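Local atomic coordinates of transglutaminase-like enzymes, putative cysteine protease (Cytophaga hutchinsonii, PDB entry 3ISR), a protein that is a putative cysteine protease with a transglutaminase-like fold, and probably cleaves or modifies peptide or amide bonds through a cysteine nucleophile. Residues 34-39 with 239-244; 43-48 with 87-92; 211-216 with 264-269. All blocks are in the same frame, centred on the assembly; numbering follows the deposited sequence.

Contact 1 (34-39 with 239-244); sequences VHALRT and GLVKIA
Leu-37 and Lys-242 join the loop that follows strand 28-32 to strand 240-246, an outermost strand of the antiparallel sheet 225-229, 215-222, 199-206, 240-246. One direct hydrogen bond makes the link. Leu-37 N meets Lys-242 O at 2.9 Å, almost straight at 176°. The same carbonyl takes a second bond from Gln-42 NE2. Ala-36 CA adds a weaker CA-H...O contact to Lys-242 O at 3.6 Å.

The side chains of Leu-37 and Lys-242 run alongside each other and point the same way, with Leu-37 CD2 3.6 Å from Lys-242 CD. The lysine chain is extended at first and then bends at chi3 (-73°). Beyond the bend its amine makes a weak bond to a water that also binds Thr-39 OG1.

One residue back from Ala-36, Ile-243 CG2 rests against His-35 O at 3.6 Å. A second water lies between the backbones. It is 2.8 Å from His-35 O, and its bond to Ile-243 O is too short to be certain. Ala-36 CB and Val-241 CG1 meet loosely at 4.2 Å, and both residues also pack on Val-88 of strand 78-96.

On its far side, strand 240-246 pairs with strand 199-206. There Ile-243 and Ala-244 both face Thr-203, the arrangement of a classic beta bulge.

Contact 2 (43-48 with 87-92); sequences HILDES and TVDTQY
His-43 and Asp-89 face each other as an antiparallel hydrogen-bonded pair, with the imidazole and the carboxylate nearly coplanar (5° apart). Asp-89 OD2 comes closest to His-43 CB, at 2.9 Å, and lies 3.2 Å from His-43 CD2 at the ring edge; OD1 lies in the ring plane. Asp-89 CG sits between the backbone N and the carbonyl carbon (chi1 88°), which brings the carboxylate over to the histidine. No hydrogen bond joins the two side chains. Leu-45 crosses Asp-89 at about a right angle, with Leu-45 CD2 4.0 Å from Asp-89 OD2. With an alanine at Asp-89, the ring edge of His-43 would probably lose its flat neighbour, and the imidazole would be freer to turn.

On the other face, Ile-44 and Val-88 lie side by side and point the same way, with Ile-44 CG1 4.1 Å from Val-88 CG2.

The backbones pair through His-43 N to Asp-89 O (3.0 Å) and Asp-89 N to His-43 O (2.9 Å). Farther on, Leu-45 and Asp-46 both face Thr-87 in a classic beta bulge. Thr-87 O takes Leu-45 N at 3.0 Å and, weakly, Asp-46 N. Thr-87 N returns a bond to Asp-46 O at 2.8 Å.

Strand 78-96 carries strand 43-52 along one edge and strand 12-24 along the other, where the Val-88 backbone hydrogen-bonds that of Phe-14 and the side chain packs on Ile-16.

Contact 3 (211-216 with 264-269); sequences PPDFHA and TNMHVE
Asp-213 and Val-268 bring the two backbones together, their CA atoms 4.9 Å apart, where the end of a loop passes residues 264-269 of strand 261-272 with no hydrogen bond between the segments. The side chains of Val-268 and Phe-214 do most of the joining. They cross at about a right angle, and Val-268 CG2 stands over one ring face. It is 3.8 Å from the centroid of the Phe-214 ring and 21° off the normal, a CH-pi contact displaced toward the CE2 side. Val-268 CG1, anti to the backbone N, lies mainly against the backbone of Asp-213, 3.7 Å from Asp-213 C, and also reaches the CD1 side of the ring.

Met-266, modelled as selenomethionine, comes to the same ring from the edge. Its SE lies 4.3 Å from Phe-214 CE2, near the ring plane, in a Met-aromatic contact. The chain bends at chi3 (71°) and sends CE across Asp-213, to 3.3 Å from Asp-213 OD1. That oxygen also accepts Phe-214 N at 2.6 Å. The bond is bent, 133° at the hydrogen, and the N-H comes from above the carboxylate plane. Pro-212 CB presses close to Val-268 O.

The Phe-214 ring also meets Tyr-205, Val-34 and Ile-243. The next residue, His-215, hydrogen-bonds Asp-230, a pairing consistent with the histidine and aspartate of a transglutaminase-like catalytic triad. With no hydrogen bond between the segments, the contact probably rests on apolar, CH-pi and Met-aromatic packing of Val-268 and Met-266 round one ring.

From the N terminus, residues 34-39 open the long loop that contact 1 closes at 239-244. Contact 2 is nested inside it: residues 43-48 pair with 87-92, closing a loop of 38 residues that holds strand but no helix. Contact 3 opens within the loop of contact 1, at 211-216, and closes beyond it at 264-269, so the two cross. Contacts 2 and 3 both reach the six-stranded sheet. Contacts 1 and 3 both reach the sheet holding strands 240-246 and 215-222, and contact 1 joins the N-terminal part to this sheet of the transglutaminase-like part. Contact 1 touches each of the others, contact 2 through Ala-36 and Arg-38 on Ile-44, whereas contacts 2 and 3 do not touch.

Contact 1 (34-39 with 239-244)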
ATOM      1  N   VAL B  34      14.195  16.956 -22.326  1.00 16.50           N
ATOM      2  CA  VAL B  34      15.192  16.266 -23.152  1.00 16.93           C
ATOM      3  C   VAL B  34      16.493  17.046 -23.389  1.00 16.79           C
ATOM      4  O   VAL B  34      17.516  16.443 -23.723  1.00 17.44           O
ATOM      5  CB  VAL B  34      14.601  15.770 -24.533  1.00 16.51           C
ATOM      6  CG1 VAL B  34      13.374  14.879 -24.311  1.00 16.93           C
ATOM      7  CG2 VAL B  34      14.257  16.943 -25.442  1.00 18.32           C
ATOM      8  N   HIS B  35      16.451  18.373 -23.233  1.00 17.00           N
ATOM      9  CA  HIS B  35      17.624  19.238 -23.384  1.00 17.04           C
ATOM     10  C   HIS B  35      18.714  18.978 -22.346  1.00 17.18           C
ATOM     11  O   HIS B  35      18.417  18.758 -21.158  1.00 16.46           O
ATOM     12  CB  HIS B  35      17.204  20.690 -23.225  1.00 17.88           C
ATOM     13  CG  HIS B  35      16.502  21.243 -24.419  1.00 18.92           C
ATOM     14  ND1 HIS B  35      15.198  20.915 -24.726  1.00 19.13           N
ATOM     15  CD2 HIS B  35      16.922  22.087 -25.389  1.00 17.07           C
ATOM     16  CE1 HIS B  35      14.847  21.537 -25.839  1.00 19.20           C
ATOM     17  NE2 HIS B  35      15.876  22.254 -26.260  1.00 18.14           N
ATOM     18  N   ALA B  36      19.972  19.061 -22.774  1.00 16.16           N
ATOM     19  CA  ALA B  36      21.081  19.019 -21.828  1.00 16.01           C
ATOM     20  C   ALA B  36      21.045  20.282 -20.984  1.00 15.76           C
ATOM     21  O   ALA B  36      20.629  21.338 -21.464  1.00 16.53           O
ATOM     22  CB  ALA B  36      22.423  18.897 -22.553  1.00 15.28           C
ATOM     23  N   LEU B  37      21.427  20.170 -19.714  1.00 15.49           N
ATOM     24  CA  LEU B  37      21.447  21.331 -18.838  1.00 15.29           C
ATOM     25  C   LEU B  37      22.701  22.160 -19.121  1.00 15.70           C
ATOM     26  O   LEU B  37      23.723  21.613 -19.532  1.00 15.38           O
ATOM     27  CB  LEU B  37      21.452  20.885 -17.367  1.00 14.90           C
ATOM     28  CG  LEU B  37      20.995  21.899 -16.310  1.00 16.12           C
ATOM     29  CD1 LEU B  37      19.539  22.350 -16.484  1.00 15.42           C
ATOM     30  CD2 LEU B  37      21.204  21.339 -14.904  1.00 16.23           C
ATOM     31  N   ARG B  38      22.592  23.472 -18.915  1.00 16.01           N
ATOM     32  CA  ARG B  38      23.733  24.390 -18.910  1.00 16.84           C
ATOM     33  C   ARG B  38      24.102  24.693 -17.473  1.00 16.93           C
ATOM     34  O   ARG B  38      23.271  25.206 -16.709  1.00 17.13           O
ATOM     35  CB  ARG B  38      23.365  25.703 -19.582  1.00 17.20           C
ATOM     36  CG  ARG B  38      23.265  25.621 -21.073  1.00 18.68           C
ATOM     37  CD  ARG B  38      23.263  27.021 -21.655  1.00 22.83           C
ATOM     38  NE  ARG B  38      23.263  26.984 -23.112  1.00 24.29           N
ATOM     39  CZ  ARG B  38      22.165  26.914 -23.853  1.00 26.62           C
ATOM     40  NH1 ARG B  38      20.974  26.880 -23.272  1.00 26.49           N
ATOM     41  NH2 ARG B  38      22.256  26.879 -25.180  1.00 26.89           N
ATOM     42  N   THR B  39      25.330  24.348 -17.097  1.00 17.04           N
ATOM     43  CA  THR B  39      25.825  24.604 -15.752  1.00 16.86           C
ATOM     44  C   THR B  39      27.214  25.225 -15.842  1.00 17.22           C
ATOM     45  O   THR B  39      27.770  25.384 -16.939  1.00 17.59           O
ATOM     46  CB  THR B  39      25.913  23.301 -14.918  1.00 17.21           C
ATOM     47  OG1 THR B  39      26.930  22.443 -15.455  1.00 15.27           O
ATOM     48  CG2 THR B  39      24.563  22.560 -14.922  1.00 16.10           C
ATOM     49  N   GLY B 239      30.675   8.988 -18.091  1.00 14.51           N
ATOM     50  CA  GLY B 239      30.024   9.059 -19.403  1.00 14.72           C
ATOM     51  C   GLY B 239      28.653   9.731 -19.421  1.00 15.56           C
ATOM     52  O   GLY B 239      27.969   9.709 -20.442  1.00 15.74           O
ATOM     53  N   LEU B 240      28.261  10.348 -18.302  1.00 14.72           N
ATOM     54  CA  LEU B 240      26.936  10.971 -18.181  1.00 15.53           C
ATOM     55  C   LEU B 240      26.875  12.426 -18.605  1.00 15.41           C
ATOM     56  O   LEU B 240      27.737  13.232 -18.255  1.00 16.59           O
ATOM     57  CB  LEU B 240      26.416  10.853 -16.745  1.00 14.47           C
ATOM     58  CG  LEU B 240      26.096   9.440 -16.266  1.00 15.93           C
ATOM     59  CD1 LEU B 240      26.012   9.410 -14.723  1.00 13.14           C
ATOM     60  CD2 LEU B 240      24.798   8.929 -16.879  1.00 16.85           C
ATOM     61  N   VAL B 241      25.836  12.761 -19.353  1.00 15.17           N
ATOM     62  CA  VAL B 241      25.551  14.149 -19.691  1.00 14.61           C
ATOM     63  C   VAL B 241      24.237  14.517 -19.028  1.00 14.03           C
ATOM     64  O   VAL B 241      23.204  13.883 -19.299  1.00 13.52           O
ATOM     65  CB  VAL B 241      25.483  14.342 -21.216  1.00 14.98           C
ATOM     66  CG1 VAL B 241      25.081  15.763 -21.559  1.00 16.29           C
ATOM     67  CG2 VAL B 241      26.843  13.991 -21.840  1.00 14.26           C
ATOM     68  N   LYS B 242      24.273  15.537 -18.172  1.00 13.26           N
ATOM     69  CA  LYS B 242      23.145  15.858 -17.306  1.00 13.21           C
ATOM     70  C   LYS B 242      21.993  16.507 -18.041  1.00 13.08           C
ATOM     71  O   LYS B 242      22.170  17.483 -18.770  1.00 13.74           O
ATOM     72  CB  LYS B 242      23.573  16.795 -16.169  1.00 13.07           C
ATOM     73  CG  LYS B 242      22.424  17.100 -15.185  1.00 14.37           C
ATOM     74  CD  LYS B 242      22.816  18.194 -14.181  1.00 16.94           C
ATOM     75  CE  LYS B 242      23.799  17.675 -13.141  1.00 19.47           C
ATOM     76  NZ  LYS B 242      24.206  18.702 -12.115  1.00 19.73           N
ATOM     77  N   ILE B 243      20.805  15.986 -17.794  1.00 12.24           N
ATOM     78  CA  ILE B 243      19.584  16.617 -18.247  1.00 12.18           C
ATOM     79  C   ILE B 243      18.953  17.370 -17.098  1.00 11.94           C
ATOM     80  O   ILE B 243      18.736  18.582 -17.200  1.00 12.24           O
ATOM     81  CB  ILE B 243      18.599  15.578 -18.812  1.00 12.21           C
ATOM     82  CG1 ILE B 243      19.141  15.048 -20.132  1.00 12.31           C
ATOM     83  CG2 ILE B 243      17.189  16.184 -19.001  1.00 11.32           C
ATOM     84  CD1 ILE B 243      18.518  13.707 -20.527  1.00 17.04           C
ATOM     85  N   ALA B 244      18.632  16.663 -16.009  1.00 11.76           N
ATOM     86  CA  ALA B 244      18.056  17.330 -14.851  1.00 12.04           C
ATOM     87  C   ALA B 244      18.474  16.722 -13.529  1.00 12.58           C
ATOM     88  O   ALA B 244      18.948  15.581 -13.467  1.00 13.39           O
ATOM     89  CB  ALA B 244      16.519  17.333 -14.947  1.00 12.53           C
TER
HETATM   90  O   HOH W   1      17.353  19.949 -18.834  1.00 23.30           O
HETATM   91  O   HOH W   2      26.652  19.766 -14.364  1.00 21.59           O

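Contact 2 (43-48 with 87-92)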
ATOM      1  N   HIS B  43      28.717  22.548 -20.676  1.00 15.47           N
ATOM      2  CA  HIS B  43      28.466  23.571 -21.686  1.00 16.56           C
ATOM      3  C   HIS B  43      27.946  22.947 -22.973  1.00 16.15           C
ATOM      4  O   HIS B  43      28.450  21.911 -23.436  1.00 16.29           O
ATOM      5  CB  HIS B  43      29.746  24.390 -21.974  1.00 17.46           C
ATOM      6  CG  HIS B  43      30.469  24.818 -20.732  1.00 20.58           C
ATOM      7  ND1 HIS B  43      30.239  26.029 -20.114  1.00 22.81           N
ATOM      8  CD2 HIS B  43      31.389  24.177 -19.970  1.00 23.11           C
ATOM      9  CE1 HIS B  43      30.993  26.123 -19.034  1.00 23.47           C
ATOM     10  NE2 HIS B  43      31.698  25.009 -18.920  1.00 23.99           N
ATOM     11  N   ILE B  44      26.931  23.584 -23.537  1.00 15.10           N
ATOM     12  CA  ILE B  44      26.397  23.165 -24.803  1.00 14.68           C
ATOM     13  C   ILE B  44      27.096  24.005 -25.877  1.00 15.30           C
ATOM     14  O   ILE B  44      26.942  25.233 -25.945  1.00 14.72           O
ATOM     15  CB  ILE B  44      24.873  23.320 -24.845  1.00 14.33           C
ATOM     16  CG1 ILE B  44      24.230  22.473 -23.719  1.00 14.46           C
ATOM     17  CG2 ILE B  44      24.331  22.901 -26.202  1.00 13.55           C
ATOM     18  CD1 ILE B  44      22.856  22.894 -23.362  1.00 14.82           C
ATOM     19  N   LEU B  45      27.887  23.319 -26.687  1.00 15.66           N
ATOM     20  CA  LEU B  45      28.628  23.954 -27.766  1.00 16.61           C
ATOM     21  C   LEU B  45      27.682  24.183 -28.934  1.00 16.83           C
ATOM     22  O   LEU B  45      27.755  25.219 -29.587  1.00 17.03           O
ATOM     23  CB  LEU B  45      29.843  23.103 -28.149  1.00 16.57           C
ATOM     24  CG  LEU B  45      30.654  22.650 -26.917  1.00 17.43           C
ATOM     25  CD1 LEU B  45      31.657  21.534 -27.233  1.00 18.39           C
ATOM     26  CD2 LEU B  45      31.348  23.830 -26.213  1.00 18.80           C
ATOM     27  N   ASP B  46      26.756  23.238 -29.140  1.00 17.20           N
ATOM     28  CA  ASP B  46      25.732  23.311 -30.181  1.00 17.25           C
ATOM     29  C   ASP B  46      24.507  22.423 -29.855  1.00 16.87           C
ATOM     30  O   ASP B  46      24.668  21.311 -29.353  1.00 16.62           O
ATOM     31  CB  ASP B  46      26.352  22.866 -31.505  1.00 18.20           C
ATOM     32  CG  ASP B  46      25.433  23.067 -32.684  1.00 21.03           C
ATOM     33  OD1 ASP B  46      24.908  24.191 -32.871  1.00 25.05           O
ATOM     34  OD2 ASP B  46      25.260  22.098 -33.449  1.00 24.50           O
ATOM     35  N   GLU B  47      23.301  22.910 -30.155  1.00 16.05           N
ATOM     36  CA  GLU B  47      22.087  22.092 -30.044  1.00 15.57           C
ATOM     37  C   GLU B  47      21.043  22.435 -31.108  1.00 15.48           C
ATOM     38  O   GLU B  47      20.980  23.569 -31.586  1.00 15.27           O
ATOM     39  CB  GLU B  47      21.466  22.187 -28.634  1.00 15.25           C
ATOM     40  CG  GLU B  47      20.842  23.542 -28.301  1.00 14.69           C
ATOM     41  CD  GLU B  47      20.214  23.597 -26.914  1.00 13.94           C
ATOM     42  OE1 GLU B  47      20.304  22.607 -26.157  1.00 13.32           O
ATOM     43  OE2 GLU B  47      19.633  24.645 -26.574  1.00 14.34           O
ATOM     44  N   SER B  48      20.216  21.450 -31.448  1.00 15.27           N
ATOM     45  CA  SER B  48      19.115  21.628 -32.399  1.00 15.37           C
ATOM     46  C   SER B  48      17.862  20.828 -31.976  1.00 15.55           C
ATOM     47  O   SER B  48      17.968  19.656 -31.596  1.00 15.50           O
ATOM     48  CB  SER B  48      19.580  21.216 -33.809  1.00 15.29           C
ATOM     49  OG  SER B  48      18.484  21.089 -34.700  1.00 15.65           O
ATOM     50  N   THR B  87      25.903  18.856 -29.049  1.00 15.21           N
ATOM     51  CA  THR B  87      27.298  18.595 -28.777  1.00 15.29           C
ATOM     52  C   THR B  87      27.576  19.282 -27.462  1.00 15.52           C
ATOM     53  O   THR B  87      27.255  20.460 -27.305  1.00 15.77           O
ATOM     54  CB  THR B  87      28.182  19.196 -29.884  1.00 14.93           C
ATOM     55  OG1 THR B  87      27.714  18.713 -31.144  1.00 15.11           O
ATOM     56  CG2 THR B  87      29.621  18.803 -29.692  1.00 14.99           C
ATOM     57  N   VAL B  88      28.177  18.551 -26.526  1.00 15.87           N
ATOM     58  CA  VAL B  88      28.257  19.002 -25.142  1.00 17.32           C
ATOM     59  C   VAL B  88      29.593  18.638 -24.524  1.00 17.76           C
ATOM     60  O   VAL B  88      30.138  17.567 -24.792  1.00 18.44           O
ATOM     61  CB  VAL B  88      27.111  18.362 -24.297  1.00 17.00           C
ATOM     62  CG1 VAL B  88      27.263  18.689 -22.819  1.00 18.75           C
ATOM     63  CG2 VAL B  88      25.758  18.847 -24.792  1.00 16.98           C
ATOM     64  N   ASP B  89      30.127  19.530 -23.702  1.00 17.79           N
ATOM     65  CA  ASP B  89      31.280  19.180 -22.899  1.00 18.28           C
ATOM     66  C   ASP B  89      30.872  19.135 -21.438  1.00 17.47           C
ATOM     67  O   ASP B  89      30.034  19.920 -20.989  1.00 17.34           O
ATOM     68  CB  ASP B  89      32.452  20.146 -23.121  1.00 19.41           C
ATOM     69  CG  ASP B  89      32.402  21.354 -22.203  1.00 23.12           C
ATOM     70  OD1 ASP B  89      33.052  21.333 -21.123  1.00 28.44           O
ATOM     71  OD2 ASP B  89      31.693  22.318 -22.551  1.00 27.65           O
ATOM     72  N   THR B  90      31.454  18.197 -20.709  1.00 17.15           N
ATOM     73  CA  THR B  90      31.251  18.103 -19.268  1.00 16.90           C
ATOM     74  C   THR B  90      32.614  18.144 -18.602  1.00 17.13           C
ATOM     75  O   THR B  90      33.635  17.915 -19.256  1.00 17.39           O
ATOM     76  CB  THR B  90      30.559  16.765 -18.880  1.00 16.91           C
ATOM     77  OG1 THR B  90      31.448  15.680 -19.158  1.00 17.09           O
ATOM     78  CG2 THR B  90      29.267  16.569 -19.666  1.00 14.77           C
ATOM     79  N   GLN B  91      32.641  18.459 -17.316  1.00 16.96           N
ATOM     80  CA  GLN B  91      33.844  18.231 -16.525  1.00 17.28           C
ATOM     81  C   GLN B  91      33.465  17.672 -15.154  1.00 16.39           C
ATOM     82  O   GLN B  91      32.366  17.925 -14.649  1.00 15.96           O
ATOM     83  CB  GLN B  91      34.722  19.494 -16.433  1.00 17.78           C
ATOM     84  CG  GLN B  91      34.347  20.526 -15.361  1.00 20.11           C
ATOM     85  CD  GLN B  91      35.127  21.850 -15.489  1.00 25.14           C
ATOM     86  OE1 GLN B  91      35.001  22.746 -14.636  1.00 26.75           O
ATOM     87  NE2 GLN B  91      35.931  21.977 -16.551  1.00 24.58           N
ATOM     88  N   TYR B  92      34.366  16.896 -14.564  1.00 15.19           N
ATOM     89  CA  TYR B  92      34.110  16.350 -13.241  1.00 13.93           C
ATOM     90  C   TYR B  92      35.356  16.360 -12.380  1.00 13.49           C
ATOM     91  O   TYR B  92      36.499  16.427 -12.893  1.00 12.36           O
ATOM     92  CB  TYR B  92      33.542  14.931 -13.340  1.00 13.73           C
ATOM     93  CG  TYR B  92      34.466  13.908 -13.975  1.00 14.75           C
ATOM     94  CD1 TYR B  92      35.354  13.154 -13.201  1.00 15.08           C
ATOM     95  CD2 TYR B  92      34.417  13.661 -15.343  1.00 15.35           C
ATOM     96  CE1 TYR B  92      36.198  12.203 -13.782  1.00 14.65           C
ATOM     97  CE2 TYR B  92      35.241  12.709 -15.928  1.00 14.83           C
ATOM     98  CZ  TYR B  92      36.123  11.988 -15.148  1.00 15.21           C
ATOM     99  OH  TYR B  92      36.931  11.057 -15.756  1.00 16.22           O
TER

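Contact 3 (211-216 with 264-269)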
ATOM      1  N   PRO B 211      20.945  -1.492 -23.628  1.00 20.12           N
ATOM      2  CA  PRO B 211      20.512  -0.812 -24.857  1.00 19.63           C
ATOM      3  C   PRO B 211      20.411   0.702 -24.597  1.00 18.68           C
ATOM      4  O   PRO B 211      20.106   1.097 -23.474  1.00 18.90           O
ATOM      5  CB  PRO B 211      19.120  -1.405 -25.107  1.00 19.74           C
ATOM      6  CG  PRO B 211      18.581  -1.665 -23.716  1.00 20.43           C
ATOM      7  CD  PRO B 211      19.799  -2.085 -22.897  1.00 20.49           C
ATOM      8  N   PRO B 212      20.677   1.540 -25.621  1.00 17.99           N
ATOM      9  CA  PRO B 212      20.695   2.999 -25.421  1.00 17.03           C
ATOM     10  C   PRO B 212      19.331   3.554 -25.004  1.00 16.27           C
ATOM     11  O   PRO B 212      18.306   3.124 -25.513  1.00 15.64           O
ATOM     12  CB  PRO B 212      21.126   3.541 -26.789  1.00 17.19           C
ATOM     13  CG  PRO B 212      20.845   2.423 -27.759  1.00 17.72           C
ATOM     14  CD  PRO B 212      21.076   1.167 -26.992  1.00 17.63           C
ATOM     15  N   ASP B 213      19.332   4.487 -24.056  1.00 15.20           N
ATOM     16  CA  ASP B 213      18.100   5.002 -23.461  1.00 15.12           C
ATOM     17  C   ASP B 213      18.448   6.217 -22.595  1.00 13.72           C
ATOM     18  O   ASP B 213      19.620   6.509 -22.405  1.00 13.35           O
ATOM     19  CB  ASP B 213      17.456   3.916 -22.585  1.00 15.68           C
ATOM     20  CG  ASP B 213      15.989   4.151 -22.338  1.00 18.01           C
ATOM     21  OD1 ASP B 213      15.477   5.250 -22.653  1.00 20.85           O
ATOM     22  OD2 ASP B 213      15.337   3.222 -21.819  1.00 22.81           O
ATOM     23  N   PHE B 214      17.440   6.933 -22.102  1.00 13.14           N
ATOM     24  CA  PHE B 214      17.668   7.957 -21.070  1.00 13.19           C
ATOM     25  C   PHE B 214      18.049   7.206 -19.815  1.00 13.72           C
ATOM     26  O   PHE B 214      17.675   6.048 -19.653  1.00 13.79           O
ATOM     27  CB  PHE B 214      16.404   8.774 -20.807  1.00 13.06           C
ATOM     28  CG  PHE B 214      16.043   9.717 -21.923  1.00 11.27           C
ATOM     29  CD1 PHE B 214      16.827  10.828 -22.193  1.00 10.78           C
ATOM     30  CD2 PHE B 214      14.911   9.496 -22.700  1.00 10.66           C
ATOM     31  CE1 PHE B 214      16.488  11.712 -23.231  1.00 10.26           C
ATOM     32  CE2 PHE B 214      14.564  10.380 -23.741  1.00 11.73           C
ATOM     33  CZ  PHE B 214      15.359  11.492 -23.992  1.00  8.76           C
ATOM     34  N   HIS B 215      18.823   7.834 -18.938  1.00 14.40           N
ATOM     35  CA  HIS B 215      19.292   7.124 -17.777  1.00 15.06           C
ATOM     36  C   HIS B 215      18.937   7.918 -16.543  1.00 15.39           C
ATOM     37  O   HIS B 215      18.838   9.139 -16.609  1.00 16.51           O
ATOM     38  CB  HIS B 215      20.803   6.903 -17.852  1.00 15.91           C
ATOM     39  CG  HIS B 215      21.299   5.879 -16.884  1.00 16.86           C
ATOM     40  ND1 HIS B 215      20.814   4.591 -16.860  1.00 19.58           N
ATOM     41  CD2 HIS B 215      22.225   5.951 -15.904  1.00 18.44           C
ATOM     42  CE1 HIS B 215      21.426   3.908 -15.911  1.00 18.99           C
ATOM     43  NE2 HIS B 215      22.287   4.712 -15.313  1.00 19.67           N
ATOM     44  N   ALA B 216      18.725   7.225 -15.438  1.00 14.45           N
ATOM     45  CA  ALA B 216      18.459   7.883 -14.156  1.00 15.10           C
ATOM     46  C   ALA B 216      19.334   7.294 -13.064  1.00 15.70           C
ATOM     47  O   ALA B 216      19.490   6.081 -12.990  1.00 16.84           O
ATOM     48  CB  ALA B 216      16.953   7.743 -13.781  1.00 14.21           C
ATOM     49  N   THR B 264       5.309   6.050 -29.899  1.00 15.64           N
ATOM     50  CA  THR B 264       5.284   4.961 -30.859  1.00 16.31           C
ATOM     51  C   THR B 264       6.672   4.621 -31.373  1.00 16.66           C
ATOM     52  O   THR B 264       6.864   3.548 -31.940  1.00 16.79           O
ATOM     53  CB  THR B 264       4.328   5.249 -32.047  1.00 16.39           C
ATOM     54  OG1 THR B 264       4.689   6.490 -32.663  1.00 15.58           O
ATOM     55  CG2 THR B 264       2.865   5.318 -31.582  1.00 15.76           C
ATOM     56  N   ASN B 265       7.620   5.540 -31.184  1.00 16.59           N
ATOM     57  CA  ASN B 265       9.034   5.352 -31.553  1.00 17.06           C
ATOM     58  C   ASN B 265       9.859   6.176 -30.570  1.00 16.85           C
ATOM     59  O   ASN B 265       9.453   7.286 -30.219  1.00 16.57           O
ATOM     60  CB  ASN B 265       9.352   5.878 -32.969  1.00 17.55           C
ATOM     61  CG  ASN B 265       8.987   4.905 -34.088  1.00 18.73           C
ATOM     62  OD1 ASN B 265       9.844   4.196 -34.619  1.00 20.60           O
ATOM     63  ND2 ASN B 265       7.725   4.903 -34.479  1.00 22.04           N
HETATM   64  N   MSE B 266      11.004   5.650 -30.138  1.00 16.71           N
HETATM   65  CA  MSE B 266      11.932   6.400 -29.279  1.00 17.03           C
HETATM   66  C   MSE B 266      13.373   5.943 -29.493  1.00 16.40           C
HETATM   67  O   MSE B 266      13.647   4.746 -29.514  1.00 16.14           O
HETATM   68  CB  MSE B 266      11.558   6.293 -27.789  1.00 17.37           C
HETATM   69  CG  MSE B 266      12.315   7.296 -26.912  1.00 20.75           C
HETATM   70 SE   MSE B 266      11.903   7.304 -24.980  1.00 29.77          SE
HETATM   71  CE  MSE B 266      12.752   5.601 -24.500  1.00 26.95           C
ATOM     72  N   HIS B 267      14.280   6.902 -29.654  1.00 15.75           N
ATOM     73  CA  HIS B 267      15.709   6.618 -29.827  1.00 15.58           C
ATOM     74  C   HIS B 267      16.496   7.594 -28.980  1.00 15.23           C
ATOM     75  O   HIS B 267      16.213   8.784 -28.993  1.00 15.11           O
ATOM     76  CB  HIS B 267      16.142   6.776 -31.292  1.00 15.53           C
ATOM     77  CG  HIS B 267      15.285   6.025 -32.268  1.00 17.07           C
ATOM     78  ND1 HIS B 267      15.440   4.678 -32.514  1.00 19.71           N
ATOM     79  CD2 HIS B 267      14.267   6.437 -33.064  1.00 17.93           C
ATOM     80  CE1 HIS B 267      14.552   4.289 -33.414  1.00 19.70           C
ATOM     81  NE2 HIS B 267      13.828   5.337 -33.763  1.00 20.06           N
ATOM     82  N   VAL B 268      17.469   7.085 -28.234  1.00 15.24           N
ATOM     83  CA  VAL B 268      18.361   7.921 -27.428  1.00 14.85           C
ATOM     84  C   VAL B 268      19.807   7.455 -27.669  1.00 15.42           C
ATOM     85  O   VAL B 268      20.080   6.243 -27.716  1.00 15.29           O
ATOM     86  CB  VAL B 268      17.989   7.855 -25.934  1.00 14.83           C
ATOM     87  CG1 VAL B 268      18.811   8.862 -25.106  1.00 13.95           C
ATOM     88  CG2 VAL B 268      16.504   8.128 -25.750  1.00 14.24           C
ATOM     89  N   GLU B 269      20.715   8.411 -27.865  1.00 15.26           N
ATOM     90  CA  GLU B 269      22.123   8.099 -28.112  1.00 15.30           C
ATOM     91  C   GLU B 269      23.069   9.111 -27.468  1.00 15.35           C
ATOM     92  O   GLU B 269      22.771  10.308 -27.391  1.00 14.60           O
ATOM     93  CB  GLU B 269      22.409   7.992 -29.620  1.00 15.03           C
TER